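Local coordinates for manganese-dependent ADP-ribose/CDP-alcohol diphosphatase (Danio rerio, PDB 2NXF), which probably hydrolyses ADP-ribose and CDP-alcohols such as CDP-choline to a nucleoside monophosphate and a phosphorylated partner, using a dinuclear metal centre, at residues A[145-150]-A[199-204]; A[204-209]-A[246-251]; A[153-158]-A[194-199]; A[223-228]-A[259-264]. One frame throughout, in Å; residues are numbered along the deposited sequence. Where two conformers were deposited one is given.

Contact 1. Residues A[145-150]-A[199-204]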
loop_
_atom_site.group_PDB
_atom_site.type_symbol
_atom_site.label_atom_id
_atom_site.label_comp_id
_atom_site.label_asym_id
_atom_site.label_seq_id
_atom_site.Cartn_x
_atom_site.Cartn_y
_atom_site.Cartn_z
ATOM N N VAL A 145 6.578 -7.743 5.567
ATOM C CA VAL A 145 6.530 -8.236 4.196
ATOM C C VAL A 145 5.872 -7.131 3.377
ATOM O O VAL A 145 4.777 -6.669 3.728
ATOM C CB VAL A 145 5.682 -9.533 4.078
ATOM C CG1 VAL A 145 5.620 -10.015 2.617
ATOM C CG2 VAL A 145 6.244 -10.654 4.990
ATOM N N LEU A 146 6.531 -6.687 2.309
ATOM C CA LEU A 146 5.947 -5.699 1.407
ATOM C C LEU A 146 5.618 -6.428 0.123
ATOM O O LEU A 146 6.501 -7.103 -0.441
ATOM C CB LEU A 146 6.940 -4.566 1.083
ATOM C CG LEU A 146 6.888 -3.322 1.984
ATOM C CD1 LEU A 146 7.492 -3.671 3.334
ATOM C CD2 LEU A 146 7.634 -2.138 1.323
ATOM N N LEU A 147 4.364 -6.294 -0.314
ATOM C CA LEU A 147 3.879 -6.979 -1.511
ATOM C C LEU A 147 3.718 -6.026 -2.679
ATOM O O LEU A 147 3.612 -4.792 -2.485
ATOM C CB LEU A 147 2.523 -7.637 -1.224
ATOM C CG LEU A 147 2.457 -8.680 -0.097
ATOM C CD1 LEU A 147 1.039 -9.239 -0.001
ATOM C CD2 LEU A 147 3.497 -9.779 -0.338
ATOM N N ASP A 148 3.695 -6.620 -3.883
ATOM C CA ASP A 148 3.581 -5.927 -5.153
ATOM C C ASP A 148 2.178 -6.237 -5.731
ATOM O O ASP A 148 1.973 -7.248 -6.422
ATOM C CB ASP A 148 4.688 -6.463 -6.090
ATOM C CG ASP A 148 4.736 -5.762 -7.448
ATOM O OD1 ASP A 148 3.876 -4.902 -7.768
ATOM O OD2 ASP A 148 5.680 -6.093 -8.191
ATOM N N ALA A 149 1.224 -5.353 -5.442
ATOM C CA ALA A 149 -0.162 -5.593 -5.833
ATOM C C ALA A 149 -0.423 -5.318 -7.328
ATOM O O ALA A 149 -1.554 -5.530 -7.797
ATOM C CB ALA A 149 -1.112 -4.739 -4.975
ATOM N N TYR A 150 0.605 -4.854 -8.045
ATOM C CA TYR A 150 0.543 -4.645 -9.509
ATOM C C TYR A 150 1.449 -5.603 -10.284
ATOM O O TYR A 150 1.765 -5.382 -11.446
ATOM C CB TYR A 150 0.802 -3.167 -9.877
ATOM C CG TYR A 150 -0.304 -2.314 -9.310
ATOM C CD1 TYR A 150 -1.450 -2.022 -10.066
ATOM C CD2 TYR A 150 -0.263 -1.890 -7.967
ATOM C CE1 TYR A 150 -2.493 -1.282 -9.527
ATOM C CE2 TYR A 150 -1.302 -1.155 -7.419
ATOM C CZ TYR A 150 -2.422 -0.868 -8.195
ATOM O OH TYR A 150 -3.474 -0.134 -7.683
ATOM N N GLY A 199 -4.928 -4.414 -9.554
ATOM C CA GLY A 199 -4.007 -5.435 -9.999
ATOM C C GLY A 199 -4.101 -6.613 -9.069
ATOM O O GLY A 199 -4.901 -6.619 -8.127
ATOM N N GLY A 200 -3.282 -7.615 -9.352
ATOM C CA GLY A 200 -3.239 -8.794 -8.517
ATOM C C GLY A 200 -1.838 -9.308 -8.248
ATOM O O GLY A 200 -0.831 -8.736 -8.708
ATOM N N PHE A 201 -1.800 -10.436 -7.537
ATOM C CA PHE A 201 -0.542 -11.047 -7.102
ATOM C C PHE A 201 -0.322 -12.340 -7.890
ATOM O O PHE A 201 -1.199 -13.220 -7.920
ATOM C CB PHE A 201 -0.621 -11.345 -5.598
ATOM C CG PHE A 201 -1.031 -10.146 -4.764
ATOM C CD1 PHE A 201 -0.067 -9.258 -4.257
ATOM C CD2 PHE A 201 -2.387 -9.908 -4.482
ATOM C CE1 PHE A 201 -0.438 -8.138 -3.483
ATOM C CE2 PHE A 201 -2.784 -8.774 -3.711
ATOM C CZ PHE A 201 -1.807 -7.897 -3.192
ATOM N N SER A 202 0.847 -12.469 -8.519
ATOM C CA SER A 202 1.134 -13.678 -9.304
ATOM C C SER A 202 1.227 -14.927 -8.410
ATOM O O SER A 202 1.478 -14.815 -7.193
ATOM C CB SER A 202 2.426 -13.532 -10.140
ATOM O OG SER A 202 3.581 -13.598 -9.307
ATOM N N GLU A 203 1.036 -16.097 -9.024
ATOM C CA GLU A 203 1.203 -17.357 -8.336
ATOM C C GLU A 203 2.609 -17.410 -7.705
ATOM O O GLU A 203 2.787 -17.890 -6.573
ATOM C CB GLU A 203 0.970 -18.518 -9.316
ATOM C CG GLU A 203 1.222 -19.877 -8.742
ATOM C CD GLU A 203 1.127 -20.949 -9.812
ATOM O OE1 GLU A 203 2.010 -20.994 -10.704
ATOM O OE2 GLU A 203 0.170 -21.749 -9.770
ATOM N N GLN A 204 3.609 -16.905 -8.438
ATOM C CA GLN A 204 4.980 -16.918 -7.926
ATOM C C GLN A 204 5.069 -16.093 -6.641
ATOM O O GLN A 204 5.688 -16.518 -5.629
ATOM C CB GLN A 204 5.960 -16.391 -8.975
ATOM C CG GLN A 204 7.402 -16.341 -8.473
ATOM C CD GLN A 204 8.401 -15.955 -9.554
ATOM O OE1 GLN A 204 8.039 -15.450 -10.622
ATOM N NE2 GLN A 204 9.665 -16.194 -9.276
#
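Phe-201 makes the apolar part of this contact. Its ring lies against the side chains of Leu-147 and Ala-149, with Asp-148 O near its CD1. Phe-201 CE1 approaches Ala-149 CA at 3.5 Å, and Phe-201 CZ sits 3.7 Å from Ala-149 CB. On the Leu-147 side, Phe-201 CE1 is 3.8 Å from Leu-147 CB, and the two side chains cross at about a right angle. The Phe-201 CG lies beside its own backbone N (chi1 -52°), which swings the far end of the ring over Ala-149.

The backbone contacts are close but not hydrogen-bonded. Ala-149 O lies 3.1 Å from Gly-200 N, at an angle too poor for a bond. It also sits 3.0 Å from Gly-199 C. Gly-199 lets the chains come this near, with Tyr-150 CA and Gly-199 CA 4.6 Å apart; a CB there would run into Ala-149 O. Tyr-150 CE1 is the ring atom nearest to Gly-199 N.

Polar groups shape the turn and tie both segments to the rest of the fold. Asp-148 OD1 accepts from Tyr-150 N at 3.3 Å, forming an Asx turn, and the donor comes from above the carboxylate plane. Asp-148 OD2 makes a salt bridge to Arg-104 and accepts from Tyr-132 N, while Tyr-150 OH is hydrogen-bonded to Phe-197 O. Ser-202 caps the N-terminus of helix 203-219 by bonding to Gln-205 N.

The arrangement joins the loop after strand 142-146 to the start of helix 203-219 in the calcineurin-like phosphoesterase fold. It places Tyr-150 beside the zinc ligands Asn-96 and His-265, at the edge of the dimetal site.

Contact 2. Residues A[204-209]-A[246-251]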
loop_
_atom_site.group_PDB
_atom_site.type_symbol
_atom_site.label_atom_id
_atom_site.label_comp_id
_atom_site.label_asym_id
_atom_site.label_seq_id
_atom_site.Cartn_x
_atom_site.Cartn_y
_atom_site.Cartn_z
ATOM N N GLN A 204 3.609 -16.905 -8.438
ATOM C CA GLN A 204 4.980 -16.918 -7.926
ATOM C C GLN A 204 5.069 -16.093 -6.641
ATOM O O GLN A 204 5.688 -16.518 -5.629
ATOM C CB GLN A 204 5.960 -16.391 -8.975
ATOM C CG GLN A 204 7.402 -16.341 -8.473
ATOM C CD GLN A 204 8.401 -15.955 -9.554
ATOM O OE1 GLN A 204 8.039 -15.450 -10.622
ATOM N NE2 GLN A 204 9.665 -16.194 -9.276
ATOM N N GLN A 205 4.438 -14.910 -6.667
ATOM C CA GLN A 205 4.450 -14.046 -5.481
ATOM C C GLN A 205 3.687 -14.681 -4.310
ATOM O O GLN A 205 4.129 -14.612 -3.156
ATOM C CB GLN A 205 3.903 -12.649 -5.788
ATOM C CG GLN A 205 4.099 -11.686 -4.589
ATOM C CD GLN A 205 3.605 -10.275 -4.807
ATOM O OE1 GLN A 205 3.675 -9.460 -3.882
ATOM N NE2 GLN A 205 3.115 -9.965 -6.025
ATOM N N LEU A 206 2.538 -15.288 -4.592
ATOM C CA LEU A 206 1.751 -15.915 -3.510
ATOM C C LEU A 206 2.465 -17.109 -2.892
ATOM O O LEU A 206 2.360 -17.347 -1.678
ATOM C CB LEU A 206 0.379 -16.371 -4.019
ATOM C CG LEU A 206 -0.535 -15.216 -4.428
ATOM C CD1 LEU A 206 -1.693 -15.790 -5.298
ATOM C CD2 LEU A 206 -1.069 -14.473 -3.238
ATOM N N GLN A 207 3.160 -17.886 -3.727
ATOM C CA GLN A 207 3.918 -19.046 -3.250
ATOM C C GLN A 207 5.031 -18.583 -2.308
ATOM O O GLN A 207 5.289 -19.208 -1.274
ATOM C CB GLN A 207 4.456 -19.860 -4.434
ATOM C CG GLN A 207 3.339 -20.678 -5.105
ATOM C CD GLN A 207 3.788 -21.493 -6.314
ATOM O OE1 GLN A 207 4.761 -21.147 -6.997
ATOM N NE2 GLN A 207 3.063 -22.573 -6.597
ATOM N N TRP A 208 5.670 -17.466 -2.652
ATOM C CA TRP A 208 6.699 -16.902 -1.784
ATOM C C TRP A 208 6.114 -16.371 -0.459
ATOM O O TRP A 208 6.638 -16.661 0.620
ATOM C CB TRP A 208 7.470 -15.811 -2.536
ATOM C CG TRP A 208 8.361 -14.911 -1.710
ATOM C CD1 TRP A 208 9.665 -15.143 -1.318
ATOM C CD2 TRP A 208 8.032 -13.600 -1.231
ATOM N NE1 TRP A 208 10.148 -14.060 -0.608
ATOM C CE2 TRP A 208 9.168 -13.100 -0.545
ATOM C CE3 TRP A 208 6.882 -12.800 -1.315
ATOM C CZ2 TRP A 208 9.180 -11.848 0.062
ATOM C CZ3 TRP A 208 6.892 -11.537 -0.707
ATOM C CH2 TRP A 208 8.038 -11.077 -0.033
ATOM N N LEU A 209 5.032 -15.611 -0.542
ATOM C CA LEU A 209 4.361 -15.133 0.674
ATOM C C LEU A 209 3.993 -16.334 1.571
ATOM O O LEU A 209 4.257 -16.344 2.777
ATOM C CB LEU A 209 3.078 -14.395 0.284
ATOM C CG LEU A 209 2.205 -14.000 1.487
ATOM C CD1 LEU A 209 2.952 -13.084 2.470
ATOM C CD2 LEU A 209 0.913 -13.329 0.939
ATOM N N GLU A 246 -9.169 -12.969 -2.930
ATOM C CA GLU A 246 -9.541 -14.186 -2.209
ATOM C C GLU A 246 -8.361 -15.170 -2.135
ATOM O O GLU A 246 -8.208 -15.900 -1.145
ATOM C CB GLU A 246 -10.780 -14.826 -2.843
ATOM C CG GLU A 246 -11.481 -15.852 -1.973
ATOM C CD GLU A 246 -12.050 -15.271 -0.670
ATOM O OE1 GLU A 246 -11.924 -15.939 0.377
ATOM O OE2 GLU A 246 -12.622 -14.164 -0.682
ATOM N N ALA A 247 -7.521 -15.161 -3.170
ATOM C CA ALA A 247 -6.314 -15.999 -3.184
ATOM C C ALA A 247 -5.368 -15.579 -2.065
ATOM O O ALA A 247 -4.747 -16.427 -1.410
ATOM C CB ALA A 247 -5.619 -15.915 -4.545
ATOM N N VAL A 248 -5.300 -14.273 -1.819
ATOM C CA VAL A 248 -4.479 -13.743 -0.714
ATOM C C VAL A 248 -5.073 -14.154 0.628
ATOM O O VAL A 248 -4.351 -14.633 1.511
ATOM C CB VAL A 248 -4.318 -12.219 -0.774
ATOM C CG1 VAL A 248 -3.351 -11.743 0.336
ATOM C CG2 VAL A 248 -3.741 -11.805 -2.123
ATOM N N LEU A 249 -6.386 -13.969 0.778
ATOM C CA LEU A 249 -7.059 -14.348 2.036
ATOM C C LEU A 249 -6.839 -15.818 2.346
ATOM O O LEU A 249 -6.610 -16.184 3.497
ATOM C CB LEU A 249 -8.555 -14.037 1.993
ATOM C CG LEU A 249 -8.886 -12.547 1.901
ATOM C CD1 LEU A 249 -10.376 -12.364 1.658
ATOM C CD2 LEU A 249 -8.424 -11.821 3.175
ATOM N N SER A 250 -6.900 -16.673 1.325
ATOM C CA SER A 250 -6.697 -18.103 1.528
ATOM C C SER A 250 -5.322 -18.401 2.119
ATOM O O SER A 250 -5.199 -19.263 2.997
ATOM C CB SER A 250 -6.882 -18.858 0.214
ATOM O OG SER A 250 -8.251 -18.907 -0.134
ATOM N N VAL A 251 -4.299 -17.690 1.631
ATOM C CA VAL A 251 -2.939 -17.815 2.172
ATOM C C VAL A 251 -2.885 -17.309 3.627
ATOM O O VAL A 251 -2.427 -18.035 4.514
ATOM C CB VAL A 251 -1.891 -17.080 1.300
ATOM C CG1 VAL A 251 -0.510 -17.064 1.989
ATOM C CG2 VAL A 251 -1.790 -17.758 -0.073
#
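Leu-206 reaches from helix 203-219 to helix 245-253, and its branches divide between two residues there. Its CB starts toward the other helix. CG then lies beside the backbone N (chi1 -66°), which directs it toward helix 245-253, where the two methyl groups part. Leu-206 CD1 meets the methyl of Ala-247, at 4.0 Å from its CB. Leu-206 CD2 meets Val-248 CG2 at 3.9 Å, and these two side chains cross at about a right angle. The carbonyl oxygen of Leu-206 faces Val-251 CG2 more distantly, at 4.5 Å.

One turn later, Leu-209 makes the second apolar pair. Its CG is anti to the backbone N (chi1 173°), and this brings Leu-209 CG and CD2 against Val-251 CG1, each at 4.1 Å.

No hydrogen bond crosses between the two segments. The side-chain contacts are between methyl and methine groups, and every one is near van der Waals distance. The axes of these two helix segments pass 10.5 Å apart at closest, with a crossing angle of -18°, so the helices run nearly parallel in the same direction. Around them, Val-248 also touches Phe-201, and Val-251 touches Asp-210 and Leu-213. Leu-209 reaches inward to Val-145 of strand 142-146.

Leu-209 and Val-248 thus lie on the side of the contact that faces the protein interior. The arrangement is that of two neighbouring helices covering one face of a beta sheet, as in the layered alpha/beta architecture of metallophosphoesterases.

Contact 3. Residues A[153-158]-A[194-199]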
loop_
_atom_site.group_PDB
_atom_site.type_symbol
_atom_site.label_atom_id
_atom_site.label_comp_id
_atom_site.label_asym_id
_atom_site.label_seq_id
_atom_site.Cartn_x
_atom_site.Cartn_y
_atom_site.Cartn_z
ATOM N N SER A 153 -0.863 -6.744 -13.639
ATOM C CA SER A 153 -1.556 -5.492 -13.939
ATOM C C SER A 153 -1.311 -5.151 -15.390
ATOM O O SER A 153 -0.408 -5.709 -16.028
ATOM C CB SER A 153 -1.032 -4.352 -13.056
ATOM O OG SER A 153 0.321 -4.011 -13.374
ATOM N N VAL A 154 -2.132 -4.254 -15.926
ATOM C CA VAL A 154 -1.834 -3.734 -17.251
ATOM C C VAL A 154 -1.045 -2.427 -17.162
ATOM O O VAL A 154 -0.379 -2.042 -18.116
ATOM C CB VAL A 154 -3.093 -3.581 -18.133
ATOM C CG1 VAL A 154 -3.688 -4.945 -18.449
ATOM C CG2 VAL A 154 -4.120 -2.670 -17.468
ATOM N N ILE A 155 -1.113 -1.762 -16.005
ATOM C CA ILE A 155 -0.467 -0.456 -15.855
ATOM C C ILE A 155 0.991 -0.568 -15.384
ATOM O O ILE A 155 1.783 0.379 -15.575
ATOM C CB ILE A 155 -1.254 0.490 -14.918
ATOM C CG1 ILE A 155 -1.324 -0.083 -13.485
ATOM C CG2 ILE A 155 -2.625 0.828 -15.502
ATOM C CD1 ILE A 155 -1.810 0.928 -12.483
ATOM N N GLY A 156 1.332 -1.715 -14.800
ATOM C CA GLY A 156 2.673 -1.952 -14.249
ATOM C C GLY A 156 3.492 -3.036 -14.938
ATOM O O GLY A 156 4.486 -3.529 -14.385
ATOM N N ARG A 157 3.067 -3.424 -16.135
ATOM C CA ARG A 157 3.807 -4.400 -16.946
ATOM C C ARG A 157 3.882 -3.898 -18.396
ATOM O O ARG A 157 3.024 -3.131 -18.826
ATOM C CB ARG A 157 3.113 -5.764 -16.874
ATOM C CG ARG A 157 3.155 -6.450 -15.494
ATOM C CD ARG A 157 4.598 -6.802 -15.086
ATOM N NE ARG A 157 4.660 -7.417 -13.757
ATOM C CZ ARG A 157 5.791 -7.670 -13.105
ATOM N NH1 ARG A 157 6.971 -7.312 -13.632
ATOM N NH2 ARG A 157 5.738 -8.263 -11.914
ATOM N N GLU A 158 4.912 -4.321 -19.130
ATOM C CA GLU A 158 5.170 -3.851 -20.497
ATOM C C GLU A 158 4.264 -4.555 -21.489
ATOM O O GLU A 158 4.099 -5.774 -21.431
ATOM C CB GLU A 158 6.626 -4.125 -20.902
ATOM C CG GLU A 158 7.693 -3.412 -20.080
ATOM C CD GLU A 158 9.121 -3.875 -20.417
ATOM O OE1 GLU A 158 9.382 -4.253 -21.582
ATOM O OE2 GLU A 158 9.985 -3.849 -19.502
ATOM N N PHE A 194 -12.545 -5.317 -10.831
ATOM C CA PHE A 194 -11.867 -5.587 -12.099
ATOM C C PHE A 194 -11.809 -4.342 -12.971
ATOM O O PHE A 194 -12.550 -4.200 -13.961
ATOM C CB PHE A 194 -12.510 -6.783 -12.820
ATOM C CG PHE A 194 -12.204 -8.098 -12.143
ATOM C CD1 PHE A 194 -10.919 -8.644 -12.210
ATOM C CD2 PHE A 194 -13.181 -8.767 -11.415
ATOM C CE1 PHE A 194 -10.622 -9.848 -11.571
ATOM C CE2 PHE A 194 -12.895 -9.975 -10.776
ATOM C CZ PHE A 194 -11.618 -10.517 -10.861
ATOM N N VAL A 195 -10.897 -3.459 -12.572
ATOM C CA VAL A 195 -10.629 -2.186 -13.223
ATOM C C VAL A 195 -9.120 -2.033 -13.390
ATOM O O VAL A 195 -8.345 -2.672 -12.668
ATOM C CB VAL A 195 -11.171 -0.972 -12.403
ATOM C CG1 VAL A 195 -12.692 -0.943 -12.471
ATOM C CG2 VAL A 195 -10.690 -1.012 -10.948
ATOM N N LYS A 196 -8.735 -1.184 -14.340
ATOM C CA LYS A 196 -7.355 -0.962 -14.762
ATOM C C LYS A 196 -6.486 -0.367 -13.648
ATOM O O LYS A 196 -5.256 -0.546 -13.639
ATOM C CB LYS A 196 -7.388 -0.022 -15.979
ATOM C CG LYS A 196 -6.089 0.216 -16.690
ATOM C CD LYS A 196 -6.330 1.147 -17.879
ATOM C CE LYS A 196 -5.040 1.788 -18.339
ATOM N NZ LYS A 196 -5.222 2.566 -19.611
ATOM N N PHE A 197 -7.115 0.340 -12.700
ATOM C CA PHE A 197 -6.332 0.934 -11.609
ATOM C C PHE A 197 -6.045 -0.034 -10.446
ATOM O O PHE A 197 -5.431 0.357 -9.463
ATOM C CB PHE A 197 -6.937 2.257 -11.130
ATOM C CG PHE A 197 -8.351 2.170 -10.607
ATOM C CD1 PHE A 197 -8.600 1.779 -9.279
ATOM C CD2 PHE A 197 -9.431 2.577 -11.406
ATOM C CE1 PHE A 197 -9.909 1.763 -8.754
ATOM C CE2 PHE A 197 -10.759 2.570 -10.891
ATOM C CZ PHE A 197 -10.993 2.168 -9.578
ATOM N N ASN A 198 -6.510 -1.281 -10.579
ATOM C CA ASN A 198 -6.158 -2.348 -9.659
ATOM C C ASN A 198 -5.215 -3.364 -10.300
ATOM O O ASN A 198 -4.764 -3.202 -11.437
ATOM C CB ASN A 198 -7.412 -3.037 -9.102
ATOM C CG ASN A 198 -8.236 -2.119 -8.240
ATOM O OD1 ASN A 198 -7.721 -1.140 -7.668
ATOM N ND2 ASN A 198 -9.520 -2.435 -8.104
ATOM N N GLY A 199 -4.928 -4.414 -9.554
ATOM C CA GLY A 199 -4.007 -5.435 -9.999
ATOM C C GLY A 199 -4.101 -6.613 -9.069
ATOM O O GLY A 199 -4.901 -6.619 -8.127
HETATM O O HOH W 1 -3.872 -2.871 -14.032
#
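Ser-153 CA and Gly-199 CA come within 4.6 Å where two irregular segments meet, and residues 195-198 of the second form a type I beta turn closed by Asn-198 N to Val-195 O. A single water joins the two backbones. It accepts from Val-154 N at 2.9 Å and donates to both Lys-196 O, at 2.7 Å, and Asn-198 O, at 2.8 Å. The water thus takes the place of a direct bond between the segments.

The Lys-196 side chain is extended and supplies the main apolar surface on its side. Val-154 CG2 packs on Lys-196 CG at 3.6 Å, and the two side chains cross at about a right angle. Ile-155 CG2 touches the same CG and lies 3.5 Å from Lys-196 O. Ile-155 CG1 sits between its backbone N and carbonyl carbon (chi1 63°), leaving CG2 beside the N and against the lysine.

These two loops flank helix 162-174 and lie next to the dimetal site of the calcineurin-like phosphoesterase fold. Asn-198 OD1 is hydrogen-bonded to His-265, a zinc ligand. Ile-155 touches Asn-96, another ligand of the same zinc.

Within the first loop, Ser-153 OG accepts from Gly-156 N at 2.9 Å, an ST motif. The same hydroxyl is hydrogen-bonded to Tyr-150 O.

Contact 4. Residues A[223-228]-A[259-264]. With ZN (zinc ion), chain C.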
loop_
_atom_site.group_PDB
_atom_site.type_symbol
_atom_site.label_atom_id
_atom_site.label_comp_id
_atom_site.label_asym_id
_atom_site.label_seq_id
_atom_site.Cartn_x
_atom_site.Cartn_y
_atom_site.Cartn_z
ATOM N N VAL A 223 3.812 -11.403 11.928
ATOM C CA VAL A 223 4.094 -10.852 10.600
ATOM C C VAL A 223 3.132 -9.730 10.227
ATOM O O VAL A 223 1.910 -9.888 10.328
ATOM C CB VAL A 223 4.032 -11.937 9.506
ATOM C CG1 VAL A 223 4.480 -11.358 8.144
ATOM C CG2 VAL A 223 4.923 -13.124 9.894
ATOM N N LEU A 224 3.697 -8.611 9.789
ATOM C CA LEU A 224 2.918 -7.498 9.300
ATOM C C LEU A 224 3.138 -7.442 7.796
ATOM O O LEU A 224 4.287 -7.396 7.334
ATOM C CB LEU A 224 3.401 -6.179 9.913
ATOM C CG LEU A 224 3.235 -6.024 11.440
ATOM C CD1 LEU A 224 4.379 -6.706 12.239
ATOM C CD2 LEU A 224 3.223 -4.542 11.755
ATOM N N ILE A 225 2.038 -7.365 7.049
ATOM C CA ILE A 225 2.073 -7.424 5.589
ATOM C C ILE A 225 1.535 -6.120 5.045
ATOM O O ILE A 225 0.504 -5.629 5.531
ATOM C CB ILE A 225 1.235 -8.613 5.094
ATOM C CG1 ILE A 225 1.791 -9.916 5.704
ATOM C CG2 ILE A 225 1.248 -8.716 3.545
ATOM C CD1 ILE A 225 0.858 -11.086 5.512
ATOM N N PHE A 226 2.231 -5.564 4.055
ATOM C CA PHE A 226 1.904 -4.242 3.523
ATOM C C PHE A 226 1.673 -4.379 2.030
ATOM O O PHE A 226 2.452 -5.049 1.339
ATOM C CB PHE A 226 3.062 -3.269 3.754
ATOM C CG PHE A 226 3.399 -3.063 5.207
ATOM C CD1 PHE A 226 2.810 -2.046 5.938
ATOM C CD2 PHE A 226 4.307 -3.922 5.856
ATOM C CE1 PHE A 226 3.136 -1.862 7.292
ATOM C CE2 PHE A 226 4.619 -3.736 7.209
ATOM C CZ PHE A 226 4.036 -2.710 7.919
ATOM N N SER A 227 0.608 -3.760 1.533
ATOM C CA SER A 227 0.249 -3.865 0.113
ATOM C C SER A 227 -0.425 -2.559 -0.291
ATOM O O SER A 227 -1.134 -1.979 0.523
ATOM C CB SER A 227 -0.727 -5.033 -0.046
ATOM O OG SER A 227 -1.389 -5.024 -1.313
ATOM N N HIS A 228 -0.265 -2.090 -1.536
ATOM C CA HIS A 228 -1.018 -0.871 -1.852
ATOM C C HIS A 228 -2.516 -1.196 -1.771
ATOM O O HIS A 228 -3.311 -0.383 -1.270
ATOM C CB HIS A 228 -0.712 -0.329 -3.249
ATOM C CG HIS A 228 -1.390 0.966 -3.521
ATOM N ND1 HIS A 228 -1.157 2.095 -2.758
ATOM C CD2 HIS A 228 -2.319 1.308 -4.443
ATOM C CE1 HIS A 228 -1.904 3.088 -3.221
ATOM N NE2 HIS A 228 -2.619 2.635 -4.239
ATOM N N LEU A 259 -0.211 -11.072 11.700
ATOM C CA LEU A 259 -0.698 -10.139 12.703
ATOM C C LEU A 259 -1.683 -9.199 12.034
ATOM O O LEU A 259 -2.834 -9.080 12.465
ATOM C CB LEU A 259 0.460 -9.375 13.354
ATOM C CG LEU A 259 0.077 -8.271 14.350
ATOM C CD1 LEU A 259 -0.737 -8.797 15.543
ATOM C CD2 LEU A 259 1.341 -7.533 14.794
ATOM N N CYS A 260 -1.238 -8.552 10.957
ATOM C CA CYS A 260 -2.117 -7.615 10.264
ATOM C C CYS A 260 -1.723 -7.472 8.808
ATOM O O CYS A 260 -0.587 -7.782 8.413
ATOM C CB CYS A 260 -2.097 -6.261 10.960
ATOM S SG CYS A 260 -0.454 -5.512 11.074
ATOM N N PHE A 261 -2.684 -6.998 8.023
ATOM C CA PHE A 261 -2.500 -6.728 6.622
ATOM C C PHE A 261 -2.875 -5.265 6.446
ATOM O O PHE A 261 -4.004 -4.873 6.740
ATOM C CB PHE A 261 -3.426 -7.631 5.812
ATOM C CG PHE A 261 -3.196 -7.548 4.334
ATOM C CD1 PHE A 261 -2.394 -8.492 3.687
ATOM C CD2 PHE A 261 -3.750 -6.501 3.597
ATOM C CE1 PHE A 261 -2.166 -8.400 2.292
ATOM C CE2 PHE A 261 -3.542 -6.407 2.213
ATOM C CZ PHE A 261 -2.738 -7.352 1.564
ATOM N N ILE A 262 -1.907 -4.459 6.029
ATOM C CA ILE A 262 -2.083 -2.992 6.011
ATOM C C ILE A 262 -1.996 -2.513 4.577
ATOM O O ILE A 262 -1.057 -2.865 3.846
ATOM C CB ILE A 262 -0.994 -2.296 6.897
ATOM C CG1 ILE A 262 -1.165 -2.717 8.366
ATOM C CG2 ILE A 262 -1.094 -0.779 6.802
ATOM C CD1 ILE A 262 0.020 -2.331 9.277
ATOM N N ALA A 263 -2.993 -1.733 4.160
ATOM C CA ALA A 263 -3.053 -1.281 2.779
ATOM C C ALA A 263 -3.447 0.187 2.696
ATOM O O ALA A 263 -3.864 0.770 3.691
ATOM C CB ALA A 263 -4.054 -2.139 1.991
ATOM N N GLY A 264 -3.306 0.769 1.506
ATOM C CA GLY A 264 -3.792 2.132 1.240
ATOM C C GLY A 264 -4.858 1.993 0.164
ATOM O O GLY A 264 -5.733 1.104 0.239
HETATM ZN ZN ZN C . -4.069 3.822 -5.410
HETATM O O HOH W 2 -5.487 5.005 -4.308
#
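The Phe-261 ring is met obliquely by Ile-225 and Ser-227, which lie on the same side of the sheet. Ile-225 CG2 is 3.7 Å from Phe-261 CE1, and Ser-227 CB is 3.5 Å from Phe-261 CZ. The Phe-226 ring also has an oblique neighbour, Ile-262 CD1, 3.7 Å from its CE1. These two side chains lie alongside each other on the other side of the sheet. Leu-224 CG packs on Cys-260 SG there too.

The backbones run parallel and are hydrogen-bonded. Val-223 O accepts from Leu-259 N at 2.8 Å, and weakly from Cys-260 N. Ile-225 N donates to Cys-260 O at 3.0 Å. Ile-225 O accepts from Ile-262 N at 2.7 Å, almost straight on from the carbonyl. Ser-227 N then donates to Ile-262 O. At the end of the strands, Gly-264 N bonds to His-228 O from above the carbonyl plane, 42° out of it.

His-228 NE2 binds the zinc ion at 2.2 Å, and a water oxygen lies 2.1 Å from the zinc. Asp-60, Asn-96 and His-265 complete the protein ligands. His-228 ND1 is hydrogen-bonded to Leu-58 O, which helps fix the ring's rotation. This is a beta-alpha-beta unit with metal ligands at the C-terminal ends of its strands, the layout of the metallophosphoesterase active site.

Overall arrangement
Contact 4 is the most central of the four, about 8 Å from the centre of the chain, and carries the zinc ligand His-228. The start of contact 1 lies on the neighbouring strand: Val-145 O to Phe-226 N and Leu-147 N to Phe-226 O, both 2.8 Å, are probable hydrogen bonds. Contact 2 covers that sheet, its centre 13 Å from contact 4's. It meets contact 1 through Phe-201 CD2 and Val-248 CG2, and through Gln-205 OE1, 2.8 Å from Asp-148 N. Contact 3 is nested within the chain loop closed by contact 1. They share Gly-199, and Tyr-150 CE1 lies 3.8 Å from Ile-155 CD1. Contact 3 stands behind the ligands His-265 and Asn-96; its nearest atoms are about 6 Å from contact 4.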